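Local atomic coordinates of thiosulfate sulfurtransferase (Pseudomonas aeruginosa, PDB entry 1YT8), a protein that probably transfers sulfur from thiosulfate to cyanide, as rhodanese-family sulfurtransferases do, and is built from four rhodanese-like domains in a single chain. Residues 53-58 and 86-91; 282-287 and 321-326; 26-31 and 67-72; 39-44 and 113-118. One frame throughout, in Å; residues are numbered along the deposited sequence.

Contact 1 of 4, residues 53-58 and 86-91; sequences LEIHAR and LGYSDV
H56, on the last turns of helix 51-58, faces L86 and Y88 with no backbone hydrogen bond between the segments; the closest alpha carbons, H56 CA and L86 CA, are 9.3 Å apart. Helix 51-58 is kinked in its last turn, where E54 O accepts from both A57 N and R58 N. In the other segment, the chain leaves helix 75-85 through G87, whose positive phi belongs to a Schellman motif and turns the backbone toward strand 91-94. Side chains bridge the gap. H56 ND1 donates to Y88 OH over 2.9 Å, with the phenol oxygen close to the imidazole plane and an angle at the hydrogen of 153°. The two rings meet rim to rim, their planes 30° apart. In the rhodanese-like fold, helices flank a parallel sheet, and here the end of one flanking helix meets the loop that leads out of another. Y88 OH is also hydrogen-bonded to V59 O, just past the helix. The far nitrogen of the imidazole, H56 NE2, lies 2.9 Å from a water that donates to L86 O, so both edges of the ring are held. Apolar packing lies beside this polar link: I55 CG1, anti to the backbone N (chi1 -166°), reaches Y88 CE2 at 3.6 Å, while I55 CG2 turns to L86 CD1 at 4.1 Å. L83 of helix 75-85 touches both I55 and Y88.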
loop_
_atom_site.group_PDB
_atom_site.type_symbol
_atom_site.label_atom_id
_atom_site.label_comp_id
_atom_site.label_asym_id
_atom_site.label_seq_id
_atom_site.Cartn_x
_atom_site.Cartn_y
_atom_site.Cartn_z
ATOM N N LEU A 53 -11.875 -8.412 -4.676
ATOM C CA LEU A 53 -10.970 -8.911 -3.648
ATOM C C LEU A 53 -10.620 -7.903 -2.555
ATOM O O LEU A 53 -10.201 -8.292 -1.465
ATOM C CB LEU A 53 -9.669 -9.400 -4.293
ATOM C CG LEU A 53 -9.739 -10.485 -5.369
ATOM C CD1 LEU A 53 -8.344 -10.720 -5.939
ATOM C CD2 LEU A 53 -10.297 -11.766 -4.782
ATOM N N GLU A 54 -10.800 -6.616 -2.834
ATOM C CA GLU A 54 -10.435 -5.594 -1.854
ATOM C C GLU A 54 -11.505 -4.589 -1.452
ATOM O O GLU A 54 -11.368 -3.923 -0.426
ATOM C CB GLU A 54 -9.220 -4.811 -2.367
ATOM C CG GLU A 54 -7.980 -5.653 -2.606
ATOM C CD GLU A 54 -6.800 -4.831 -3.109
ATOM O OE1 GLU A 54 -6.915 -3.589 -3.178
ATOM O OE2 GLU A 54 -5.754 -5.429 -3.430
ATOM N N ILE A 55 -12.565 -4.475 -2.244
ATOM C CA ILE A 55 -13.603 -3.489 -1.961
ATOM C C ILE A 55 -14.213 -3.534 -0.559
ATOM O O ILE A 55 -14.390 -2.490 0.067
ATOM C CB ILE A 55 -14.730 -3.551 -3.029
ATOM C CG1 ILE A 55 -15.621 -2.311 -2.918
ATOM C CG2 ILE A 55 -15.547 -4.833 -2.873
ATOM C CD1 ILE A 55 -14.919 -1.011 -3.310
ATOM N N HIS A 56 -14.516 -4.723 -0.047
ATOM C CA HIS A 56 -15.121 -4.808 1.280
ATOM C C HIS A 56 -14.197 -4.377 2.410
ATOM O O HIS A 56 -14.661 -4.027 3.495
ATOM C CB HIS A 56 -15.652 -6.219 1.545
ATOM C CG HIS A 56 -16.856 -6.564 0.727
ATOM N ND1 HIS A 56 -17.739 -5.608 0.272
ATOM C CD2 HIS A 56 -17.339 -7.756 0.302
ATOM C CE1 HIS A 56 -18.714 -6.196 -0.398
ATOM N NE2 HIS A 56 -18.497 -7.498 -0.395
ATOM N N ALA A 57 -12.893 -4.394 2.158
ATOM C CA ALA A 57 -11.934 -3.982 3.174
ATOM C C ALA A 57 -11.611 -2.493 3.044
ATOM O O ALA A 57 -11.508 -1.787 4.044
ATOM C CB ALA A 57 -10.649 -4.807 3.057
ATOM N N ARG A 58 -11.467 -2.015 1.813
ATOM C CA ARG A 58 -11.129 -0.611 1.581
ATOM C C ARG A 58 -12.323 0.347 1.645
ATOM O O ARG A 58 -12.159 1.530 1.939
ATOM C CB ARG A 58 -10.397 -0.480 0.240
ATOM C CG ARG A 58 -9.114 -1.303 0.206
ATOM C CD ARG A 58 -8.430 -1.275 -1.143
ATOM N NE ARG A 58 -7.861 0.030 -1.459
ATOM C CZ ARG A 58 -7.184 0.284 -2.571
ATOM N NH1 ARG A 58 -6.995 -0.682 -3.461
ATOM N NH2 ARG A 58 -6.701 1.500 -2.799
ATOM N N LEU A 86 -22.792 -5.893 -5.805
ATOM C CA LEU A 86 -22.147 -6.332 -4.567
ATOM C C LEU A 86 -22.835 -5.724 -3.348
ATOM O O LEU A 86 -22.487 -6.030 -2.208
ATOM C CB LEU A 86 -20.655 -5.967 -4.555
ATOM C CG LEU A 86 -19.775 -6.793 -5.499
ATOM C CD1 LEU A 86 -18.359 -6.249 -5.499
ATOM C CD2 LEU A 86 -19.800 -8.252 -5.069
ATOM N N GLY A 87 -23.810 -4.856 -3.599
ATOM C CA GLY A 87 -24.538 -4.242 -2.506
ATOM C C GLY A 87 -24.272 -2.775 -2.211
ATOM O O GLY A 87 -24.840 -2.233 -1.265
ATOM N N TYR A 88 -23.413 -2.123 -2.988
ATOM C CA TYR A 88 -23.129 -0.707 -2.753
ATOM C C TYR A 88 -24.260 0.149 -3.319
ATOM O O TYR A 88 -24.556 0.108 -4.512
ATOM C CB TYR A 88 -21.769 -0.347 -3.351
ATOM C CG TYR A 88 -20.639 -0.948 -2.543
ATOM C CD1 TYR A 88 -20.178 -0.324 -1.383
ATOM C CD2 TYR A 88 -20.081 -2.179 -2.895
ATOM C CE1 TYR A 88 -19.192 -0.908 -0.587
ATOM C CE2 TYR A 88 -19.094 -2.777 -2.104
ATOM C CZ TYR A 88 -18.656 -2.136 -0.953
ATOM O OH TYR A 88 -17.692 -2.726 -0.166
ATOM N N SER A 89 -24.884 0.926 -2.437
ATOM C CA SER A 89 -26.041 1.752 -2.775
ATOM C C SER A 89 -25.848 3.173 -3.289
ATOM O O SER A 89 -26.821 3.805 -3.701
ATOM C CB SER A 89 -26.970 1.809 -1.562
ATOM O OG SER A 89 -26.299 2.384 -0.453
ATOM N N ASP A 90 -24.625 3.691 -3.256
ATOM C CA ASP A 90 -24.385 5.059 -3.721
ATOM C C ASP A 90 -23.166 5.088 -4.631
ATOM O O ASP A 90 -22.098 5.569 -4.251
ATOM C CB ASP A 90 -24.170 5.990 -2.516
ATOM C CG ASP A 90 -24.137 7.468 -2.902
ATOM O OD1 ASP A 90 -24.309 7.802 -4.094
ATOM O OD2 ASP A 90 -23.937 8.305 -1.997
ATOM N N VAL A 91 -23.341 4.571 -5.842
ATOM C CA VAL A 91 -22.258 4.511 -6.809
ATOM C C VAL A 91 -22.482 5.481 -7.960
ATOM O O VAL A 91 -23.605 5.649 -8.439
ATOM C CB VAL A 91 -22.123 3.086 -7.384
ATOM C CG1 VAL A 91 -20.899 3.000 -8.275
ATOM C CG2 VAL A 91 -22.032 2.077 -6.254
HETATM O O HOH W 1 -21.044 -8.445 -1.265
#

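Contact 2 of 4, residues 282-287 and 321-326; sequences TTYLLD and RGARLV
T282 O receives the N-H of R324 over 2.8 Å, the first of four backbone bonds that zip the two segments together. Y284 N donates to R324 O, V326 N to Y284 O, and L286 N to V326 O, the last at 2.9 Å and nearly straight (172°). T283, Y284 and L285 thus pair with R324, L325 and V326 in parallel register, the strands crossing at -23°. They are neighbours inside the five-stranded parallel sheet of a rhodanese-like domain, with strand 348-352 beyond one and strand 303-304 beyond the other. On the face bearing T283, L285 and V326, the chain of R324 bends at chi3 (51°) and brings NE to T283 OG1 at 3.3 Å, the hydroxyl lying in the guanidinium plane; NH2 adds a weak second bond. E278 pairs with NH1 of this arginine, and W275 forms a cation-pi contact with it. L285 CD1 meets V326 CG1 at 3.8 Å, where L272 of helix 269-277 packs on both. Across the sheet, Y284 CE2 presses on A323 CB at 3.4 Å, while its CD2 rests against L325 CD1. The Y284 hydroxyl continues to R58 O and V320 N.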
loop_
_atom_site.group_PDB
_atom_site.type_symbol
_atom_site.label_atom_id
_atom_site.label_comp_id
_atom_site.label_asym_id
_atom_site.label_seq_id
_atom_site.Cartn_x
_atom_site.Cartn_y
_atom_site.Cartn_z
ATOM N N THR A 282 -17.283 5.260 8.530
ATOM C CA THR A 282 -16.390 4.155 8.207
ATOM C C THR A 282 -15.301 4.165 9.278
ATOM O O THR A 282 -14.644 5.182 9.479
ATOM C CB THR A 282 -15.712 4.354 6.834
ATOM O OG1 THR A 282 -16.702 4.333 5.798
ATOM C CG2 THR A 282 -14.692 3.253 6.586
ATOM N N THR A 283 -15.114 3.041 9.959
ATOM C CA THR A 283 -14.103 2.945 11.007
ATOM C C THR A 283 -13.151 1.789 10.725
ATOM O O THR A 283 -13.559 0.631 10.723
ATOM C CB THR A 283 -14.761 2.724 12.393
ATOM O OG1 THR A 283 -15.644 3.816 12.679
ATOM C CG2 THR A 283 -13.701 2.641 13.486
ATOM N N TYR A 284 -11.885 2.113 10.476
ATOM C CA TYR A 284 -10.866 1.105 10.197
ATOM C C TYR A 284 -10.113 0.781 11.488
ATOM O O TYR A 284 -9.551 1.676 12.114
ATOM C CB TYR A 284 -9.847 1.632 9.177
ATOM C CG TYR A 284 -10.387 2.013 7.815
ATOM C CD1 TYR A 284 -10.727 1.039 6.874
ATOM C CD2 TYR A 284 -10.500 3.353 7.444
ATOM C CE1 TYR A 284 -11.161 1.392 5.591
ATOM C CE2 TYR A 284 -10.933 3.717 6.167
ATOM C CZ TYR A 284 -11.260 2.732 5.249
ATOM O OH TYR A 284 -11.687 3.092 3.997
ATOM N N LEU A 285 -10.098 -0.490 11.879
ATOM C CA LEU A 285 -9.379 -0.924 13.078
ATOM C C LEU A 285 -8.045 -1.480 12.577
ATOM O O LEU A 285 -8.008 -2.544 11.958
ATOM C CB LEU A 285 -10.169 -2.016 13.803
ATOM C CG LEU A 285 -9.553 -2.574 15.090
ATOM C CD1 LEU A 285 -9.338 -1.442 16.101
ATOM C CD2 LEU A 285 -10.474 -3.639 15.667
ATOM N N LEU A 286 -6.958 -0.767 12.861
ATOM C CA LEU A 286 -5.631 -1.147 12.368
ATOM C C LEU A 286 -4.540 -1.407 13.415
ATOM O O LEU A 286 -4.344 -0.611 14.327
ATOM C CB LEU A 286 -5.150 -0.058 11.412
ATOM C CG LEU A 286 -6.203 0.443 10.418
ATOM C CD1 LEU A 286 -5.685 1.688 9.718
ATOM C CD2 LEU A 286 -6.536 -0.647 9.414
ATOM N N ASP A 287 -3.819 -2.516 13.242
ATOM C CA ASP A 287 -2.728 -2.937 14.134
ATOM C C ASP A 287 -1.398 -2.492 13.504
ATOM O O ASP A 287 -1.003 -3.011 12.458
ATOM C CB ASP A 287 -2.749 -4.466 14.271
ATOM C CG ASP A 287 -1.836 -4.983 15.377
ATOM O OD1 ASP A 287 -0.675 -4.529 15.477
ATOM O OD2 ASP A 287 -2.281 -5.869 16.140
ATOM N N ARG A 321 -11.631 8.688 1.982
ATOM C CA ARG A 321 -11.144 9.944 2.538
ATOM C C ARG A 321 -12.264 10.493 3.417
ATOM O O ARG A 321 -13.415 10.577 2.984
ATOM C CB ARG A 321 -10.812 10.927 1.410
ATOM C CG ARG A 321 -10.151 12.221 1.870
ATOM C CD ARG A 321 -8.852 11.968 2.637
ATOM N NE ARG A 321 -8.137 13.217 2.884
ATOM C CZ ARG A 321 -7.159 13.370 3.771
ATOM N NH1 ARG A 321 -6.765 12.346 4.517
ATOM N NH2 ARG A 321 -6.568 14.551 3.905
ATOM N N GLY A 322 -11.931 10.856 4.652
ATOM C CA GLY A 322 -12.944 11.360 5.562
ATOM C C GLY A 322 -13.330 10.306 6.588
ATOM O O GLY A 322 -14.055 10.595 7.545
ATOM N N ALA A 323 -12.846 9.081 6.387
ATOM C CA ALA A 323 -13.123 7.968 7.296
ATOM C C ALA A 323 -12.431 8.157 8.640
ATOM O O ALA A 323 -11.678 9.109 8.836
ATOM C CB ALA A 323 -12.679 6.646 6.673
ATOM N N ARG A 324 -12.677 7.204 9.534
ATOM C CA ARG A 324 -12.167 7.196 10.900
ATOM C C ARG A 324 -11.192 6.030 11.096
ATOM O O ARG A 324 -11.467 4.923 10.646
ATOM C CB ARG A 324 -13.375 7.024 11.827
ATOM C CG ARG A 324 -13.320 7.732 13.134
ATOM C CD ARG A 324 -14.733 8.091 13.608
ATOM N NE ARG A 324 -15.694 6.981 13.603
ATOM C CZ ARG A 324 -16.918 7.075 14.122
ATOM N NH1 ARG A 324 -17.309 8.216 14.674
ATOM N NH2 ARG A 324 -17.754 6.044 14.102
ATOM N N LEU A 325 -10.066 6.276 11.768
ATOM C CA LEU A 325 -9.069 5.230 12.026
ATOM C C LEU A 325 -8.821 5.001 13.523
ATOM O O LEU A 325 -8.734 5.949 14.295
ATOM C CB LEU A 325 -7.727 5.585 11.372
ATOM C CG LEU A 325 -7.517 5.399 9.867
ATOM C CD1 LEU A 325 -8.542 6.178 9.077
ATOM C CD2 LEU A 325 -6.111 5.857 9.516
ATOM N N VAL A 326 -8.707 3.737 13.922
ATOM C CA VAL A 326 -8.432 3.384 15.317
ATOM C C VAL A 326 -7.173 2.514 15.302
ATOM O O VAL A 326 -7.160 1.444 14.697
ATOM C CB VAL A 326 -9.591 2.594 15.949
ATOM C CG1 VAL A 326 -9.224 2.185 17.369
ATOM C CG2 VAL A 326 -10.849 3.442 15.958
#

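Contact 3 of 4, residues 26-31 and 67-72; sequences LLDVRE and TVYDDG
D28 OD2 is gripped from two segments: R30 NH2 takes its syn lone pair at 2.7 Å, and Y69 OH adds a weak bond from the neighbouring strand. D28 OD1 accepts twice from R30, whose backbone N closes an Asx turn at 3.1 Å and whose NE approaches on the syn side at 3.0 Å. The guanidinium thus holds the carboxylate side-on through a two-nitrogen salt bridge that keeps the two groups nearly coplanar. With chi1 at 79°, the tyrosine CG sits between its backbone N and carbonyl carbon, which folds the ring back over strand 26-28; D28 CA then lies over one face, 3.9 Å from the Y69 ring centroid, as a CH-pi contact. Strands 26-28 and 67-69 are parallel neighbours in the sheet of the first rhodanese-like domain, and L27 N to T67 O, Y69 N to L27 O and V29 N to Y69 O are its rungs. L26 CD1 packs on Y69 CD2 at 3.9 Å. Beyond the strand ends, R30 CG rests on D70 CB at 3.7 Å, and D70 OD1 receives G72 N in a second Asx turn. D70 OD2 accepts from A76 N in helix 75-85, while R30 NH2 also reaches A38 O.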
loop_
_atom_site.group_PDB
_atom_site.type_symbol
_atom_site.label_atom_id
_atom_site.label_comp_id
_atom_site.label_asym_id
_atom_site.label_seq_id
_atom_site.Cartn_x
_atom_site.Cartn_y
_atom_site.Cartn_z
ATOM N N LEU A 26 -13.038 7.778 -4.048
ATOM C CA LEU A 26 -12.799 8.116 -5.452
ATOM C C LEU A 26 -11.872 7.020 -5.960
ATOM O O LEU A 26 -10.678 7.018 -5.654
ATOM C CB LEU A 26 -12.115 9.479 -5.559
ATOM C CG LEU A 26 -11.728 9.974 -6.953
ATOM C CD1 LEU A 26 -12.968 10.061 -7.831
ATOM C CD2 LEU A 26 -11.059 11.334 -6.840
ATOM N N LEU A 27 -12.422 6.093 -6.736
ATOM C CA LEU A 27 -11.645 4.959 -7.218
ATOM C C LEU A 27 -11.260 4.961 -8.691
ATOM O O LEU A 27 -12.118 5.043 -9.569
ATOM C CB LEU A 27 -12.406 3.665 -6.913
ATOM C CG LEU A 27 -12.880 3.441 -5.475
ATOM C CD1 LEU A 27 -13.697 2.152 -5.398
ATOM C CD2 LEU A 27 -11.679 3.373 -4.543
ATOM N N ASP A 28 -9.959 4.859 -8.946
ATOM C CA ASP A 28 -9.430 4.790 -10.302
ATOM C C ASP A 28 -9.413 3.283 -10.563
ATOM O O ASP A 28 -8.655 2.552 -9.922
ATOM C CB ASP A 28 -8.003 5.340 -10.341
ATOM C CG ASP A 28 -7.458 5.472 -11.759
ATOM O OD1 ASP A 28 -7.755 4.602 -12.609
ATOM O OD2 ASP A 28 -6.718 6.443 -12.021
ATOM N N VAL A 29 -10.245 2.812 -11.485
ATOM C CA VAL A 29 -10.306 1.381 -11.757
ATOM C C VAL A 29 -9.374 0.855 -12.849
ATOM O O VAL A 29 -9.440 -0.319 -13.211
ATOM C CB VAL A 29 -11.757 0.938 -12.067
ATOM C CG1 VAL A 29 -12.631 1.164 -10.841
ATOM C CG2 VAL A 29 -12.303 1.710 -13.269
ATOM N N ARG A 30 -8.510 1.716 -13.376
ATOM C CA ARG A 30 -7.549 1.288 -14.389
ATOM C C ARG A 30 -6.461 0.484 -13.677
ATOM O O ARG A 30 -6.443 0.414 -12.446
ATOM C CB ARG A 30 -6.901 2.501 -15.061
ATOM C CG ARG A 30 -7.845 3.381 -15.863
ATOM C CD ARG A 30 -7.114 4.616 -16.371
ATOM N NE ARG A 30 -6.767 5.538 -15.292
ATOM C CZ ARG A 30 -5.932 6.565 -15.425
ATOM N NH1 ARG A 30 -5.348 6.802 -16.596
ATOM N NH2 ARG A 30 -5.681 7.355 -14.391
ATOM N N GLU A 31 -5.563 -0.127 -14.446
ATOM C CA GLU A 31 -4.458 -0.878 -13.863
ATOM C C GLU A 31 -3.517 0.135 -13.205
ATOM O O GLU A 31 -3.607 1.337 -13.470
ATOM C CB GLU A 31 -3.704 -1.661 -14.940
ATOM C CG GLU A 31 -4.525 -2.749 -15.636
ATOM C CD GLU A 31 -5.035 -3.809 -14.675
ATOM O OE1 GLU A 31 -4.290 -4.178 -13.740
ATOM O OE2 GLU A 31 -6.172 -4.292 -14.860
ATOM N N THR A 67 -17.300 7.007 -6.207
ATOM C CA THR A 67 -17.224 7.569 -7.551
ATOM C C THR A 67 -16.056 6.891 -8.269
ATOM O O THR A 67 -14.898 7.056 -7.881
ATOM C CB THR A 67 -16.988 9.100 -7.518
ATOM O OG1 THR A 67 -18.066 9.743 -6.820
ATOM C CG2 THR A 67 -16.916 9.659 -8.937
ATOM N N VAL A 68 -16.367 6.116 -9.305
ATOM C CA VAL A 68 -15.337 5.414 -10.069
ATOM C C VAL A 68 -14.998 6.156 -11.359
ATOM O O VAL A 68 -15.807 6.927 -11.876
ATOM C CB VAL A 68 -15.786 3.971 -10.433
ATOM C CG1 VAL A 68 -16.010 3.154 -9.169
ATOM C CG2 VAL A 68 -17.060 4.012 -11.260
ATOM N N TYR A 69 -13.799 5.925 -11.884
ATOM C CA TYR A 69 -13.400 6.581 -13.122
ATOM C C TYR A 69 -12.240 5.872 -13.805
ATOM O O TYR A 69 -11.543 5.058 -13.200
ATOM C CB TYR A 69 -12.999 8.040 -12.848
ATOM C CG TYR A 69 -11.593 8.215 -12.279
ATOM C CD1 TYR A 69 -10.487 8.362 -13.124
ATOM C CD2 TYR A 69 -11.366 8.189 -10.902
ATOM C CE1 TYR A 69 -9.189 8.474 -12.611
ATOM C CE2 TYR A 69 -10.067 8.296 -10.376
ATOM C CZ TYR A 69 -8.986 8.436 -11.237
ATOM O OH TYR A 69 -7.704 8.518 -10.731
ATOM N N ASP A 70 -12.063 6.184 -15.082
ATOM C CA ASP A 70 -10.961 5.674 -15.887
ATOM C C ASP A 70 -10.718 6.782 -16.896
ATOM O O ASP A 70 -11.175 7.905 -16.690
ATOM C CB ASP A 70 -11.303 4.352 -16.594
ATOM C CG ASP A 70 -12.547 4.435 -17.467
ATOM O OD1 ASP A 70 -12.943 5.542 -17.890
ATOM O OD2 ASP A 70 -13.121 3.362 -17.744
ATOM N N ASP A 71 -9.998 6.500 -17.971
ATOM C CA ASP A 71 -9.763 7.547 -18.952
ATOM C C ASP A 71 -10.380 7.189 -20.298
ATOM O O ASP A 71 -9.775 7.409 -21.342
ATOM C CB ASP A 71 -8.264 7.826 -19.093
ATOM C CG ASP A 71 -7.980 9.117 -19.855
ATOM O OD1 ASP A 71 -8.758 10.083 -19.710
ATOM O OD2 ASP A 71 -6.973 9.172 -20.586
ATOM N N GLY A 72 -11.588 6.628 -20.255
ATOM C CA GLY A 72 -12.296 6.269 -21.474
ATOM C C GLY A 72 -12.223 4.821 -21.924
ATOM O O GLY A 72 -12.808 4.465 -22.951
#

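Contact 4 of 4, residues 39-44 and 113-118; sequences HPLFAA and NVPSKA
L41 has its CG opposite the backbone N: chi1 of 180° carries CG toward helix 114-127, and chi2 of 54° directs CD1 to its first turn, where V114 CG1, likewise anti to its own N (chi1 -177°), comes to 3.7 Å from L41 CD1. The other methyl, V114 CG2, anti to the carbonyl carbon, is turned to H39. One side of the contact is a type I beta turn from P40 to A43, in the loop between helix 32-35 and strand 44-45 of the first rhodanese-like domain; the other is the first turn of helix 114-127, with N113 at the N-cap position. No hydrogen bond crosses between the segments. The side chains meet through apolar groups, while the L41 carbonyl oxygen lies 3.2 Å from P115 CG. L41 CD1 lies in the angle between V114 and P115, equally distant from V114 CG1 and from P115 CG. The proline ring also slides past F42, with CG 3.9 Å from F42 CE1, approaching the phenyl obliquely. At the far end V114 CG2 meets H39 CE1 at 3.6 Å. That imidazole is fixed at both nitrogens: NE2 is hydrogen-bonded to D111 O, just before the helix, and H39 ND1 donates to P40 O at 2.8 Å. F35 stacks on the same ring. Helix 514-521, near the C terminus, touches L41 and A118 and so packs against both segments. P40 O is gripped from opposite faces of its carbonyl plane, by H39 ND1 on one and by A43 N, the bond that closes the turn, on the other.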
loop_
_atom_site.group_PDB
_atom_site.type_symbol
_atom_site.label_atom_id
_atom_site.label_comp_id
_atom_site.label_asym_id
_atom_site.label_seq_id
_atom_site.Cartn_x
_atom_site.Cartn_y
_atom_site.Cartn_z
ATOM N N HIS A 39 -3.544 11.042 -11.821
ATOM C CA HIS A 39 -4.734 10.798 -11.017
ATOM C C HIS A 39 -4.924 11.891 -9.979
ATOM O O HIS A 39 -3.969 12.563 -9.593
ATOM C CB HIS A 39 -4.638 9.431 -10.325
ATOM C CG HIS A 39 -3.505 9.313 -9.353
ATOM N ND1 HIS A 39 -3.557 9.840 -8.080
ATOM C CD2 HIS A 39 -2.297 8.707 -9.458
ATOM C CE1 HIS A 39 -2.435 9.558 -7.441
ATOM N NE2 HIS A 39 -1.654 8.872 -8.255
ATOM N N PRO A 40 -6.175 12.109 -9.542
ATOM C CA PRO A 40 -6.445 13.139 -8.534
ATOM C C PRO A 40 -5.723 12.771 -7.241
ATOM O O PRO A 40 -5.497 11.593 -6.964
ATOM C CB PRO A 40 -7.964 13.088 -8.388
ATOM C CG PRO A 40 -8.413 12.690 -9.766
ATOM C CD PRO A 40 -7.433 11.590 -10.107
ATOM N N LEU A 41 -5.374 13.777 -6.452
ATOM C CA LEU A 41 -4.656 13.563 -5.196
ATOM C C LEU A 41 -5.199 12.461 -4.289
ATOM O O LEU A 41 -4.440 11.610 -3.813
ATOM C CB LEU A 41 -4.596 14.875 -4.409
ATOM C CG LEU A 41 -3.878 14.840 -3.058
ATOM C CD1 LEU A 41 -2.465 14.282 -3.237
ATOM C CD2 LEU A 41 -3.826 16.256 -2.485
ATOM N N PHE A 42 -6.507 12.468 -4.050
ATOM C CA PHE A 42 -7.108 11.482 -3.163
ATOM C C PHE A 42 -7.787 10.298 -3.830
ATOM O O PHE A 42 -8.545 9.557 -3.192
ATOM C CB PHE A 42 -8.053 12.190 -2.186
ATOM C CG PHE A 42 -7.328 13.065 -1.202
ATOM C CD1 PHE A 42 -6.506 12.494 -0.233
ATOM C CD2 PHE A 42 -7.381 14.453 -1.304
ATOM C CE1 PHE A 42 -5.737 13.292 0.619
ATOM C CE2 PHE A 42 -6.618 15.261 -0.460
ATOM C CZ PHE A 42 -5.792 14.679 0.504
ATOM N N ALA A 43 -7.494 10.106 -5.111
ATOM C CA ALA A 43 -8.049 8.976 -5.834
ATOM C C ALA A 43 -7.269 7.737 -5.398
ATOM O O ALA A 43 -6.035 7.739 -5.382
ATOM C CB ALA A 43 -7.905 9.185 -7.342
ATOM N N ALA A 44 -7.995 6.693 -5.022
ATOM C CA ALA A 44 -7.382 5.443 -4.607
ATOM C C ALA A 44 -7.442 4.512 -5.804
ATOM O O ALA A 44 -8.433 4.501 -6.533
ATOM C CB ALA A 44 -8.149 4.842 -3.431
ATOM N N ASN A 113 0.828 6.585 -3.849
ATOM C CA ASN A 113 0.825 7.022 -2.445
ATOM C C ASN A 113 1.201 8.503 -2.366
ATOM O O ASN A 113 1.973 8.926 -1.497
ATOM C CB ASN A 113 1.819 6.186 -1.627
ATOM C CG ASN A 113 1.666 4.688 -1.867
ATOM O OD1 ASN A 113 2.648 3.998 -2.139
ATOM N ND2 ASN A 113 0.439 4.179 -1.762
ATOM N N VAL A 114 0.620 9.288 -3.267
ATOM C CA VAL A 114 0.913 10.713 -3.359
ATOM C C VAL A 114 0.602 11.544 -2.114
ATOM O O VAL A 114 1.416 12.377 -1.711
ATOM C CB VAL A 114 0.223 11.315 -4.603
ATOM C CG1 VAL A 114 0.580 12.791 -4.750
ATOM C CG2 VAL A 114 0.678 10.547 -5.844
ATOM N N PRO A 115 -0.569 11.340 -1.486
ATOM C CA PRO A 115 -0.842 12.143 -0.289
ATOM C C PRO A 115 0.260 11.958 0.757
ATOM O O PRO A 115 0.749 12.928 1.347
ATOM C CB PRO A 115 -2.188 11.604 0.187
ATOM C CG PRO A 115 -2.868 11.234 -1.104
ATOM C CD PRO A 115 -1.749 10.542 -1.867
ATOM N N SER A 116 0.657 10.709 0.975
ATOM C CA SER A 116 1.701 10.398 1.947
ATOM C C SER A 116 3.044 11.029 1.599
ATOM O O SER A 116 3.731 11.574 2.470
ATOM C CB SER A 116 1.877 8.882 2.071
ATOM O OG SER A 116 0.697 8.265 2.554
ATOM N N LYS A 117 3.426 10.953 0.327
ATOM C CA LYS A 117 4.703 11.507 -0.107
ATOM C C LYS A 117 4.702 13.030 -0.152
ATOM O O LYS A 117 5.697 13.668 0.200
ATOM C CB LYS A 117 5.080 10.935 -1.473
ATOM C CG LYS A 117 5.203 9.424 -1.470
ATOM C CD LYS A 117 5.481 8.886 -2.858
ATOM C CE LYS A 117 5.652 7.377 -2.827
ATOM N NZ LYS A 117 5.885 6.839 -4.198
ATOM N N ALA A 118 3.589 13.608 -0.593
ATOM C CA ALA A 118 3.470 15.058 -0.656
ATOM C C ALA A 118 3.508 15.593 0.772
ATOM O O ALA A 118 4.104 16.640 1.044
ATOM C CB ALA A 118 2.165 15.445 -1.336
#

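From the N terminus, strand 26-28 opens contact 3, which closes at 67-72 after 35 intervening residues. Contact 4 opens inside that loop, at 39-44, and closes beyond it at 113-118, so the two cross; it ties the loop before strand 44-45 to the start of helix 114-127, and its A44 pairs with L26 and D28 of contact 3. Contact 1 (53-58 with 86-91) crosses contact 3 but is nested within contact 4, and joins a helix end to the loop before strand 91-94. Contact 2 follows later, pairing two inner strands of the third rhodanese-like domain. Contacts 1 and 2 meet through R58 and Y284, and R321 packs on F42 of contact 4.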